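Local coordinates for ochratoxinase (Aspergillus niger, PDB 4C65), which hydrolyses the amide bond of the mycotoxin ochratoxin A, releasing L-phenylalanine, as a zinc-dependent carboxypeptidase of the amidohydrolase superfamily, at residues A[140-145]-A[202-207]; A[242-247]-A[258-263]. All blocks are in the same frame, centred on the assembly; numbering follows the deposited sequence.

Interaction 1: A[140-145]-A[202-207]; sequences GAALSQ and VIKVMA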
ATOM      1  N   GLY A 140      20.964   0.127  18.488  1.00 13.14           N
ATOM      2  CA  GLY A 140      19.652   0.322  17.895  1.00 13.19           C
ATOM      3  C   GLY A 140      18.977  -1.038  17.943  1.00 13.29           C
ATOM      4  O   GLY A 140      19.003  -1.706  18.990  1.00 13.74           O
ATOM      5  N   ALA A 141      18.405  -1.467  16.826  1.00 13.08           N
ATOM      6  CA  ALA A 141      17.760  -2.777  16.756  1.00 13.25           C
ATOM      7  C   ALA A 141      18.781  -3.901  16.634  1.00 13.56           C
ATOM      8  O   ALA A 141      19.812  -3.735  15.988  1.00 13.86           O
ATOM      9  CB  ALA A 141      16.840  -2.826  15.577  1.00 13.32           C
ATOM     10  N   ALA A 142      18.529  -5.016  17.317  1.00 13.81           N
ATOM     11  CA  ALA A 142      19.269  -6.250  17.056  1.00 13.74           C
ATOM     12  C   ALA A 142      18.849  -6.695  15.667  1.00 13.75           C
ATOM     13  O   ALA A 142      17.654  -6.624  15.337  1.00 14.14           O
ATOM     14  CB  ALA A 142      18.921  -7.319  18.080  1.00 13.82           C
ATOM     15  N   LEU A 143      19.816  -7.117  14.857  1.00 13.31           N
ATOM     16  CA  LEU A 143      19.513  -7.617  13.540  1.00 13.34           C
ATOM     17  C   LEU A 143      19.307  -9.133  13.555  1.00 13.29           C
ATOM     18  O   LEU A 143      20.101  -9.868  14.115  1.00 13.68           O
ATOM     19  CB  LEU A 143      20.621  -7.275  12.558  1.00 13.36           C
ATOM     20  CG  LEU A 143      21.122  -5.843  12.429  1.00 13.24           C
ATOM     21  CD1 LEU A 143      21.925  -5.705  11.147  1.00 13.49           C
ATOM     22  CD2 LEU A 143      19.999  -4.831  12.432  1.00 13.26           C
ATOM     23  N   SER A 144      18.247  -9.588  12.894  1.00 13.31           N
ATOM     24  CA  SER A 144      17.901 -10.987  12.827  1.00 13.46           C
ATOM     25  C   SER A 144      17.372 -11.350  11.459  1.00 13.71           C
ATOM     26  O   SER A 144      16.792 -10.528  10.757  1.00 13.83           O
ATOM     27  CB  SER A 144      16.844 -11.294  13.862  1.00 13.55           C
ATOM     28  OG  SER A 144      16.472 -12.654  13.859  1.00 14.18           O
ATOM     29  N   GLN A 145      17.603 -12.585  11.054  1.00 13.95           N
ATOM     30  CA  GLN A 145      16.930 -13.131   9.890  1.00 14.19           C
ATOM     31  C   GLN A 145      15.478 -13.431  10.263  1.00 14.18           C
ATOM     32  O   GLN A 145      15.159 -13.575  11.432  1.00 13.81           O
ATOM     33  CB  GLN A 145      17.633 -14.408   9.404  1.00 14.59           C
ATOM     34  CG  GLN A 145      17.751 -15.490  10.465  1.00 14.83           C
ATOM     35  CD  GLN A 145      17.993 -16.831   9.874  1.00 15.42           C
ATOM     36  OE1 GLN A 145      19.136 -17.234   9.659  1.00 15.85           O
ATOM     37  NE2 GLN A 145      16.922 -17.550   9.597  1.00 15.81           N
ATOM     38  N   VAL A 202      27.271   0.639  18.141  1.00 14.76           N
ATOM     39  CA  VAL A 202      27.675  -0.718  17.922  1.00 14.58           C
ATOM     40  C   VAL A 202      26.625  -1.371  17.031  1.00 13.99           C
ATOM     41  O   VAL A 202      25.514  -0.850  16.900  1.00 13.42           O
ATOM     42  CB  VAL A 202      27.866  -1.461  19.261  1.00 14.51           C
ATOM     43  CG1 VAL A 202      26.547  -1.658  19.996  1.00 14.29           C
ATOM     44  CG2 VAL A 202      28.554  -2.814  19.034  1.00 14.76           C
ATOM     45  N   ILE A 203      26.970  -2.501  16.409  1.00 13.85           N
ATOM     46  CA  ILE A 203      25.968  -3.306  15.699  1.00 13.81           C
ATOM     47  C   ILE A 203      25.829  -4.671  16.350  1.00 13.92           C
ATOM     48  O   ILE A 203      26.820  -5.324  16.674  1.00 14.13           O
ATOM     49  CB  ILE A 203      26.283  -3.443  14.188  1.00 13.71           C
ATOM     50  CG1 ILE A 203      26.311  -2.078  13.512  1.00 13.54           C
ATOM     51  CG2 ILE A 203      25.234  -4.319  13.481  1.00 13.69           C
ATOM     52  CD1 ILE A 203      24.991  -1.328  13.542  1.00 13.33           C
ATOM     53  N   LYS A 204      24.590  -5.112  16.524  1.00 14.16           N
ATOM     54  CA  LYS A 204      24.302  -6.434  17.111  0.50 14.48           C
ATOM     55  C   LYS A 204      23.582  -7.333  16.119  1.00 14.73           C
ATOM     56  O   LYS A 204      22.562  -6.950  15.567  1.00 14.78           O
ATOM     57  CB  LYS A 204      23.456  -6.258  18.384  0.50 14.38           C
ATOM     58  CG  LYS A 204      22.652  -7.455  18.851  0.50 14.54           C
ATOM     59  CD  LYS A 204      23.395  -8.398  19.763  0.50 14.68           C
ATOM     60  CE  LYS A 204      22.221  -9.274  20.309  0.50 14.76           C
ATOM     61  NZ  LYS A 204      21.057  -8.672  21.104  0.50 14.56           N
ATOM     62  N   VAL A 205      24.083  -8.567  15.961  1.00 15.45           N
ATOM     63  CA  VAL A 205      23.417  -9.595  15.137  1.00 15.77           C
ATOM     64  C   VAL A 205      23.059 -10.823  15.962  1.00 15.99           C
ATOM     65  O   VAL A 205      23.701 -11.108  16.974  1.00 15.69           O
ATOM     66  CB  VAL A 205      24.276 -10.102  13.968  1.00 16.26           C
ATOM     67  CG1 VAL A 205      24.579  -8.968  13.038  1.00 16.40           C
ATOM     68  CG2 VAL A 205      25.577 -10.728  14.441  1.00 16.70           C
ATOM     69  N   MET A 206      22.010 -11.525  15.518  1.00 15.87           N
ATOM     70  CA  MET A 206      21.670 -12.828  16.041  1.00 15.79           C
ATOM     71  C   MET A 206      22.353 -13.802  15.091  1.00 15.53           C
ATOM     72  O   MET A 206      22.007 -13.896  13.924  1.00 15.10           O
ATOM     73  CB  MET A 206      20.165 -13.020  16.051  1.00 16.01           C
ATOM     74  CG  MET A 206      19.398 -11.961  16.839  1.00 16.07           C
ATOM     75  SD  MET A 206      19.909 -11.806  18.565  1.00 16.57           S
ATOM     76  CE  MET A 206      18.461 -10.976  19.260  1.00 16.54           C
ATOM     77  N   ALA A 207      23.350 -14.500  15.608  1.00 15.33           N
ATOM     78  CA  ALA A 207      24.151 -15.395  14.817  1.00 15.38           C
ATOM     79  C   ALA A 207      23.913 -16.834  15.214  1.00 15.70           C
ATOM     80  O   ALA A 207      24.591 -17.739  14.724  1.00 15.97           O
ATOM     81  CB  ALA A 207      25.608 -15.031  14.953  1.00 15.43           C
TER
HETATM   82  O   HOH W   1      22.471  -3.413  15.506  1.00 10.16           O
HETATM   83  O   HOH W   2      19.350 -13.956  12.884  1.00  4.66           O
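Leu143 ties its strand to 203-206 through both of its backbone polar groups. Its N gives a nearly straight bond to Lys204 O (2.8 Å, 174° at the hydrogen), and its O receives Met206 N at 2.9 Å, so Val205 sits opposite it with its own CA directed at Leu143 O. Beyond this single bridge the strands diverge, their axes at 34°, and water takes over: one molecule joins Ala141 O to Lys204 N, another joins Gln145 N to Met206 O. The pair belongs to the twisted TIM barrel of this amidohydrolase, and strand 203-206 carries Lys204, a ligand of both zinc ions and an active-site residue.

Apolar contacts fall into two groups. Leu143 CB meets Val205 CG1 at 4.3 Å and its CD1 approaches Ile203 CG2; these branched aliphatic chains suit the side packed against helices 185-198 and 225-237. Towards the metal site, the small methyl of Ala142 meets Met206 CE (3.9 Å). The Met206 chain bends at chi2 (-57°), which brings this terminal methyl, not the sulfur, against Ala142 CB, while CG lies by Ser144 CB. Ser144 OG bonds the carbonyl O of the next residue, Gln145, and is also hydrogen-bonded to Gly150 N.

Interaction 2: A[242-247]-A[258-263]; sequences VSAHVH and AGCKSL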
ATOM      1  N   VAL A 242      30.849  -5.321  15.368  1.00 13.68           N
ATOM      2  CA  VAL A 242      29.632  -6.080  15.462  1.00 13.54           C
ATOM      3  C   VAL A 242      29.758  -7.004  16.637  1.00 14.17           C
ATOM      4  O   VAL A 242      30.786  -7.652  16.840  1.00 14.47           O
ATOM      5  CB  VAL A 242      29.376  -6.900  14.191  1.00 13.73           C
ATOM      6  CG1 VAL A 242      28.205  -7.837  14.389  1.00 13.88           C
ATOM      7  CG2 VAL A 242      29.154  -5.993  13.003  1.00 13.73           C
ATOM      8  N   SER A 243      28.698  -7.051  17.419  1.00 14.73           N
ATOM      9  CA  SER A 243      28.569  -7.995  18.489  1.00 15.54           C
ATOM     10  C   SER A 243      27.595  -9.047  18.029  1.00 15.95           C
ATOM     11  O   SER A 243      26.517  -8.729  17.515  1.00 16.29           O
ATOM     12  CB  SER A 243      28.018  -7.297  19.741  1.00 16.09           C
ATOM     13  OG  SER A 243      27.738  -8.238  20.768  1.00 17.03           O
ATOM     14  N   ALA A 244      27.948 -10.305  18.267  1.00 16.35           N
ATOM     15  CA  ALA A 244      27.161 -11.432  17.823  1.00 16.63           C
ATOM     16  C   ALA A 244      26.662 -12.281  18.990  1.00 16.78           C
ATOM     17  O   ALA A 244      27.460 -12.780  19.779  1.00 16.80           O
ATOM     18  CB  ALA A 244      28.008 -12.292  16.913  1.00 17.50           C
ATOM     19  N   HIS A 245      25.336 -12.431  19.074  1.00 16.66           N
ATOM     20  CA  HIS A 245      24.687 -13.433  19.898  1.00 16.99           C
ATOM     21  C   HIS A 245      25.021 -14.807  19.338  1.00 17.44           C
ATOM     22  O   HIS A 245      24.593 -15.153  18.241  1.00 17.70           O
ATOM     23  CB  HIS A 245      23.185 -13.169  19.902  1.00 17.41           C
ATOM     24  CG  HIS A 245      22.353 -14.286  20.434  1.00 18.64           C
ATOM     25  ND1 HIS A 245      21.723 -14.206  21.654  1.00 19.19           N
ATOM     26  CD2 HIS A 245      21.960 -15.463  19.885  1.00 19.97           C
ATOM     27  CE1 HIS A 245      21.021 -15.308  21.861  1.00 20.30           C
ATOM     28  NE2 HIS A 245      21.139 -16.084  20.797  1.00 20.81           N
ATOM     29  N   VAL A 246      25.799 -15.588  20.086  1.00 17.54           N
ATOM     30  CA  VAL A 246      26.173 -16.964  19.684  1.00 18.59           C
ATOM     31  C   VAL A 246      26.131 -17.973  20.832  1.00 19.38           C
ATOM     32  O   VAL A 246      26.620 -17.713  21.937  1.00 19.54           O
ATOM     33  CB  VAL A 246      27.582 -17.015  19.045  1.00 18.51           C
ATOM     34  CG1 VAL A 246      27.564 -16.402  17.659  1.00 18.18           C
ATOM     35  CG2 VAL A 246      28.611 -16.307  19.911  1.00 17.86           C
ATOM     36  N   HIS A 247      25.561 -19.135  20.570  1.00 20.37           N
ATOM     37  CA  HIS A 247      25.594 -20.226  21.531  1.00 21.31           C
ATOM     38  C   HIS A 247      26.375 -21.381  20.924  1.00 22.23           C
ATOM     39  O   HIS A 247      27.516 -21.648  21.328  1.00 22.46           O
ATOM     40  CB  HIS A 247      24.170 -20.657  21.923  1.00 22.06           C
ATOM     41  CG  HIS A 247      23.479 -19.691  22.837  1.00 21.34           C
ATOM     42  ND1 HIS A 247      23.880 -19.480  24.140  1.00 21.31           N
ATOM     43  CD2 HIS A 247      22.426 -18.869  22.638  1.00 20.74           C
ATOM     44  CE1 HIS A 247      23.112 -18.564  24.698  1.00 20.58           C
ATOM     45  NE2 HIS A 247      22.217 -18.181  23.809  1.00 20.29           N
ATOM     46  N   ALA A 258      33.301 -14.048   9.896  1.00 20.90           N
ATOM     47  CA  ALA A 258      32.727 -12.837   9.295  1.00 20.05           C
ATOM     48  C   ALA A 258      33.417 -11.549   9.736  1.00 19.24           C
ATOM     49  O   ALA A 258      33.390 -10.565   9.002  1.00 18.82           O
ATOM     50  CB  ALA A 258      31.253 -12.741   9.616  1.00 19.58           C
ATOM     51  N   GLY A 259      34.032 -11.559  10.924  1.00 18.61           N
ATOM     52  CA  GLY A 259      34.775 -10.417  11.422  1.00 18.27           C
ATOM     53  C   GLY A 259      34.179  -9.752  12.645  1.00 17.57           C
ATOM     54  O   GLY A 259      34.590  -8.653  13.001  1.00 17.18           O
ATOM     55  N   CYS A 260      33.213 -10.404  13.291  1.00 17.51           N
ATOM     56  CA  CYS A 260      32.635  -9.882  14.527  1.00 17.16           C
ATOM     57  C   CYS A 260      33.726  -9.783  15.595  1.00 17.13           C
ATOM     58  O   CYS A 260      34.613 -10.608  15.627  1.00 17.54           O
ATOM     59  CB  CYS A 260      31.502 -10.779  15.019  1.00 17.11           C
ATOM     60  SG  CYS A 260      30.111 -10.890  13.891  1.00 17.73           S
ATOM     61  N   LYS A 261      33.654  -8.745  16.423  1.00 16.91           N
ATOM     62  CA  LYS A 261      34.703  -8.444  17.374  1.00 17.16           C
ATOM     63  C   LYS A 261      34.255  -8.592  18.797  1.00 16.63           C
ATOM     64  O   LYS A 261      35.029  -8.436  19.708  1.00 16.50           O
ATOM     65  CB  LYS A 261      35.270  -7.058  17.120  1.00 17.52           C
ATOM     66  CG  LYS A 261      36.038  -6.961  15.815  1.00 18.89           C
ATOM     67  CD  LYS A 261      37.280  -7.851  15.794  1.00 20.46           C
ATOM     68  CE  LYS A 261      38.544  -7.035  15.643  1.00 22.28           C
ATOM     69  NZ  LYS A 261      39.450  -7.122  16.833  1.00 23.21           N
ATOM     70  N   SER A 262      32.991  -8.928  18.994  1.00 16.66           N
ATOM     71  CA  SER A 262      32.468  -9.180  20.323  1.00 16.48           C
ATOM     72  C   SER A 262      31.465 -10.316  20.232  1.00 16.57           C
ATOM     73  O   SER A 262      30.650 -10.355  19.323  1.00 17.03           O
ATOM     74  CB  SER A 262      31.827  -7.892  20.859  1.00 16.15           C
ATOM     75  OG  SER A 262      31.191  -8.092  22.114  1.00 16.78           O
ATOM     76  N   LEU A 263      31.543 -11.271  21.138  1.00 17.04           N
ATOM     77  CA  LEU A 263      30.612 -12.384  21.124  1.00 17.21           C
ATOM     78  C   LEU A 263      29.913 -12.453  22.446  1.00 17.46           C
ATOM     79  O   LEU A 263      30.555 -12.306  23.505  1.00 16.99           O
ATOM     80  CB  LEU A 263      31.338 -13.701  20.868  1.00 17.86           C
ATOM     81  CG  LEU A 263      32.123 -13.760  19.576  1.00 18.08           C
ATOM     82  CD1 LEU A 263      32.885 -15.077  19.514  1.00 19.00           C
ATOM     83  CD2 LEU A 263      31.229 -13.593  18.364  1.00 17.88           C
TER
HETATM   84  O   HOH W   3      33.265  -6.173  13.887  1.00  6.66           O
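Val242 places CG1 anti to its backbone N (chi1 172°), and Cys260 turns SG anti to its carbonyl carbon (chi1 -63°); the two atoms meet at 3.6 Å. The sulfur lies against Ala244 CB as well, which the small size of cysteine allows. Further along, Leu263 crosses Val246 at an angle, its CB 3.9 Å from Val246 CG2, while its CD2 rests on the Ala244 methyl at 3.8 Å. Ala255 of helix 249-258 packs against Ala244, Val246 and Leu263, where small and aliphatic residues let the helix lie close.

Strand 242-246, helix 249-258 and strand 262-263 form a beta-alpha-beta unit of the barrel, the two strands parallel, and the first strand presents His245, a ligand of the second zinc. Gly259 ends the helix in a Schellman motif; at its backbone angles a CB would be jammed against Ala258 O, hence glycine. A water links Gly259 O to Val242 N. Val242 O then takes two donors, Lys261 N at 3.1 Å in the carbonyl plane and, weakly, Ser262 N; Ala244 N returns a 2.9 Å bond to Ser262 O.

On the other side of the sheet Ser243 and Ser262 lie side by side, OG to OG 3.7 Å. Both hydroxyls bond Glu264 OE2, and Ser262 OG is also hydrogen-bonded to Arg113 NH1, so small polar side chains suit this buried position.

How the interactions relate
Interactions 1 and 2 are joined edge to edge, because strand 203-206 of the first is the sheet neighbour of strand 242-246 of the second. Ile203 O lies 2.7 Å from Ser243 N, a probable hydrogen bond. Val205 N, 2.9 Å from Ser243 O, probably makes another. The centres of the two contacts lie about 10 Å apart. Ala207 CB packs on Val246 CG1 at 3.6 Å. Each contact supplies one zinc ligand: Lys204, also an active-site residue and a ligand of both zinc ions, comes from 202-207, and His245, a ligand of the second, from 242-247. Met206 and His245 side chains are about 4 Å apart. His265, just beyond 258-263, completes this set on the second zinc.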